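Local coordinates for protein 3-deoxy-D-manno-octulosonate 8-phosphate phosphatase KdsC (Haemophilus influenzae Rd, PDB 1K1E) that hydrolyses 3-deoxy-D-manno-octulosonate 8-phosphate to 3-deoxy-D-manno-octulosonate and inorganic phosphate, a magnesium-dependent step of lipopolysaccharide biosynthesis, at residues A[31-36]-A[60-65]. Residues are numbered along the deposited sequence; the frame is centred on the assembly and turned at random.
Sequences EAIKSF and RDSPIL
Glu31 OE2 is gripped by three donors: Arg60 NE at 2.9 Å, a weak bond from Arg60 NH2, and a water that donates to it. Its partner oxygen OE1 takes Lys34 NZ at 2.7 Å on the syn side, which completes a salt-bridge network beside the metal-dependent active site of this HAD-type phosphatase. Here strand 30-37 of the beta hairpin lies against the turn that leads from strand 53-58 into helix 63-72. The carboxylate is not held in a flat bidentate pairing: OE2 sits at the guanidinium edge, nearly in its plane, but NE reaches it from 50° above the carboxylate, and the two planes stand 62° apart. The Arg60 chain bends at chi3, which brings NE round to face the acid. Lys34 NZ also forms a salt bridge with Asp16, a cobalt ligand, so Glu31 probably helps to position this lysine from the second shell; the carboxylate probably balances the charges of Lys34 and Arg60. Arg60 probably binds the substrate, as in related enzymes, consistent with the network lying at the substrate pocket.

Beside the salt bridges, Ile64 packs on the strand: it lays CG2 alongside the stem of Lys34, 3.6 Å from its CB, while CD1 reaches the strand backbone at Ala32 O, 3.5 Å off. On its way to the carboxylate, the Lys34 chain passes CD 4.2 Å from Leu65 CB. Farther along, Leu65 CD1 touches Phe36 at CZ, the two side chains crossing at about a right angle; Tyr26 of the second subunit meets the Phe36 ring edge-to-face. Ser62 caps the start of helix 63-72 as its N-cap; its OG accepts a nearly straight bond (177°) from Leu65 N at 2.9 Å and lies 3.2 Å from the oxygen of the water bound to Glu31.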
ATOM      1  N   GLU A  31      -9.772 -14.383   3.478  1.00 22.68           N
ATOM      2  CA  GLU A  31      -8.470 -13.717   3.562  1.00 19.58           C
ATOM      3  C   GLU A  31      -7.424 -14.640   3.007  1.00 14.90           C
ATOM      4  O   GLU A  31      -7.372 -15.810   3.356  1.00 18.93           O
ATOM      5  CB  GLU A  31      -8.108 -13.406   5.012  1.00 22.38           C
ATOM      6  CG  GLU A  31      -8.942 -12.326   5.634  1.00 25.61           C
ATOM      7  CD  GLU A  31      -8.330 -11.911   6.976  1.00 26.80           C
ATOM      8  OE1 GLU A  31      -7.317 -11.184   6.974  1.00 25.25           O
ATOM      9  OE2 GLU A  31      -8.849 -12.354   8.020  1.00 37.65           O
ATOM     10  N   ALA A  32      -6.542 -14.102   2.190  1.00 15.99           N
ATOM     11  CA  ALA A  32      -5.522 -14.933   1.577  1.00 18.08           C
ATOM     12  C   ALA A  32      -4.144 -14.530   1.982  1.00 18.26           C
ATOM     13  O   ALA A  32      -3.230 -15.326   1.914  1.00 17.10           O
ATOM     14  CB  ALA A  32      -5.647 -14.868   0.072  1.00 16.95           C
ATOM     15  N   ILE A  33      -3.996 -13.283   2.392  1.00 10.91           N
ATOM     16  CA  ILE A  33      -2.726 -12.703   2.794  1.00 13.48           C
ATOM     17  C   ILE A  33      -3.060 -11.752   3.933  1.00 13.79           C
ATOM     18  O   ILE A  33      -4.146 -11.122   3.934  1.00 11.94           O
ATOM     19  CB  ILE A  33      -2.118 -11.827   1.633  1.00 13.19           C
ATOM     20  CG1 ILE A  33      -1.590 -12.704   0.495  1.00 19.97           C
ATOM     21  CG2 ILE A  33      -0.925 -10.949   2.152  1.00 16.82           C
ATOM     22  CD1 ILE A  33      -1.396 -11.892  -0.739  1.00 25.68           C
ATOM     23  N   LYS A  34      -2.213 -11.777   4.942  1.00 12.60           N
ATOM     24  CA  LYS A  34      -2.262 -10.789   6.012  1.00 11.64           C
ATOM     25  C   LYS A  34      -0.938 -10.066   5.973  1.00 13.11           C
ATOM     26  O   LYS A  34       0.120 -10.696   5.943  1.00 15.79           O
ATOM     27  CB  LYS A  34      -2.524 -11.398   7.387  1.00 14.38           C
ATOM     28  CG  LYS A  34      -3.923 -11.973   7.445  1.00 19.76           C
ATOM     29  CD  LYS A  34      -4.324 -12.311   8.897  1.00 20.20           C
ATOM     30  CE  LYS A  34      -4.631 -10.990   9.641  1.00 15.56           C
ATOM     31  NZ  LYS A  34      -5.850 -10.203   9.065  1.00 14.99           N
ATOM     32  N   SER A  35      -0.963  -8.737   6.031  1.00 11.07           N
ATOM     33  CA  SER A  35       0.273  -8.009   5.878  1.00 14.93           C
ATOM     34  C   SER A  35       0.700  -7.327   7.170  1.00 15.43           C
ATOM     35  O   SER A  35       0.046  -6.369   7.580  1.00 13.48           O
ATOM     36  CB  SER A  35       0.072  -6.985   4.758  1.00 13.71           C
ATOM     37  OG  SER A  35      -0.351  -7.662   3.561  1.00 11.28           O
ATOM     38  N   PHE A  36       1.804  -7.770   7.754  1.00 11.94           N
ATOM     39  CA  PHE A  36       2.276  -7.205   9.050  1.00 12.09           C
ATOM     40  C   PHE A  36       3.423  -6.263   8.788  1.00 15.28           C
ATOM     41  O   PHE A  36       3.753  -6.017   7.612  1.00 17.59           O
ATOM     42  CB  PHE A  36       2.696  -8.364   9.944  1.00  7.42           C
ATOM     43  CG  PHE A  36       1.579  -9.300  10.227  1.00 11.60           C
ATOM     44  CD1 PHE A  36       1.422 -10.484   9.490  1.00 15.91           C
ATOM     45  CD2 PHE A  36       0.618  -8.968  11.183  1.00 14.86           C
ATOM     46  CE1 PHE A  36       0.316 -11.325   9.708  1.00 12.10           C
ATOM     47  CE2 PHE A  36      -0.500  -9.835  11.391  1.00  6.76           C
ATOM     48  CZ  PHE A  36      -0.636 -10.990  10.655  1.00 11.19           C
ATOM     49  N   ARG A  60     -11.089 -12.316  14.776  1.00 22.80           N
ATOM     50  CA  ARG A  60     -10.994 -13.257  13.670  1.00 17.84           C
ATOM     51  C   ARG A  60      -9.891 -14.256  13.999  1.00 23.67           C
ATOM     52  O   ARG A  60      -8.977 -13.952  14.747  1.00 24.80           O
ATOM     53  CB  ARG A  60     -10.655 -12.487  12.351  1.00 20.16           C
ATOM     54  CG  ARG A  60     -11.810 -11.593  11.800  1.00 30.82           C
ATOM     55  CD  ARG A  60     -11.407 -10.688  10.589  1.00 25.97           C
ATOM     56  NE  ARG A  60     -11.296 -11.454   9.339  1.00 38.75           N
ATOM     57  CZ  ARG A  60     -12.297 -11.629   8.462  1.00 37.95           C
ATOM     58  NH1 ARG A  60     -13.495 -11.067   8.711  1.00 39.51           N
ATOM     59  NH2 ARG A  60     -12.123 -12.380   7.355  1.00 26.39           N
ATOM     60  N   ASP A  61     -10.006 -15.462  13.478  1.00 21.21           N
ATOM     61  CA  ASP A  61      -8.984 -16.494  13.691  1.00 19.54           C
ATOM     62  C   ASP A  61      -8.594 -17.014  12.310  1.00 18.78           C
ATOM     63  O   ASP A  61      -9.454 -17.249  11.495  1.00 28.96           O
ATOM     64  CB  ASP A  61      -9.598 -17.649  14.498  1.00 23.39           C
ATOM     65  CG  ASP A  61      -8.545 -18.631  15.049  1.00 21.97           C
ATOM     66  OD1 ASP A  61      -8.910 -19.523  15.868  1.00 29.15           O
ATOM     67  OD2 ASP A  61      -7.351 -18.527  14.697  1.00 20.17           O
ATOM     68  N   SER A  62      -7.306 -17.148  12.019  1.00 20.22           N
ATOM     69  CA  SER A  62      -6.935 -17.718  10.738  1.00 19.56           C
ATOM     70  C   SER A  62      -5.597 -18.370  10.909  1.00 18.45           C
ATOM     71  O   SER A  62      -4.827 -18.032  11.786  1.00 15.30           O
ATOM     72  CB  SER A  62      -6.852 -16.671   9.631  1.00 21.35           C
ATOM     73  OG  SER A  62      -5.604 -16.025   9.655  1.00 21.71           O
ATOM     74  N   PRO A  63      -5.298 -19.334  10.043  1.00 19.88           N
ATOM     75  CA  PRO A  63      -4.022 -20.004  10.155  1.00 15.61           C
ATOM     76  C   PRO A  63      -2.928 -19.023   9.710  1.00 18.57           C
ATOM     77  O   PRO A  63      -1.757 -19.205  10.055  1.00 14.34           O
ATOM     78  CB  PRO A  63      -4.225 -21.249   9.256  1.00 24.21           C
ATOM     79  CG  PRO A  63      -5.238 -20.829   8.305  1.00 22.37           C
ATOM     80  CD  PRO A  63      -6.186 -20.015   9.080  1.00 22.65           C
ATOM     81  N   ILE A  64      -3.306 -17.965   8.988  1.00 11.90           N
ATOM     82  CA  ILE A  64      -2.298 -16.934   8.618  1.00 11.48           C
ATOM     83  C   ILE A  64      -1.890 -16.191   9.894  1.00 17.55           C
ATOM     84  O   ILE A  64      -0.731 -16.029  10.199  1.00 12.28           O
ATOM     85  CB  ILE A  64      -2.843 -15.907   7.606  1.00 13.39           C
ATOM     86  CG1 ILE A  64      -3.311 -16.627   6.345  1.00 13.80           C
ATOM     87  CG2 ILE A  64      -1.706 -14.913   7.280  1.00 14.87           C
ATOM     88  CD1 ILE A  64      -4.007 -15.749   5.288  1.00 18.25           C
ATOM     89  N   LEU A  65      -2.872 -15.699  10.619  1.00 12.13           N
ATOM     90  CA  LEU A  65      -2.579 -15.032  11.876  1.00 11.48           C
ATOM     91  C   LEU A  65      -1.833 -15.952  12.844  1.00 15.89           C
ATOM     92  O   LEU A  65      -0.937 -15.531  13.532  1.00 11.78           O
ATOM     93  CB  LEU A  65      -3.903 -14.478  12.492  1.00 13.41           C
ATOM     94  CG  LEU A  65      -3.659 -13.676  13.783  1.00 16.42           C
ATOM     95  CD1 LEU A  65      -2.627 -12.539  13.657  1.00 19.20           C
ATOM     96  CD2 LEU A  65      -4.974 -13.086  14.195  1.00 19.29           C
TER
HETATM   97  O   HOH W   1      -7.120 -13.338  10.579  1.00 18.75           O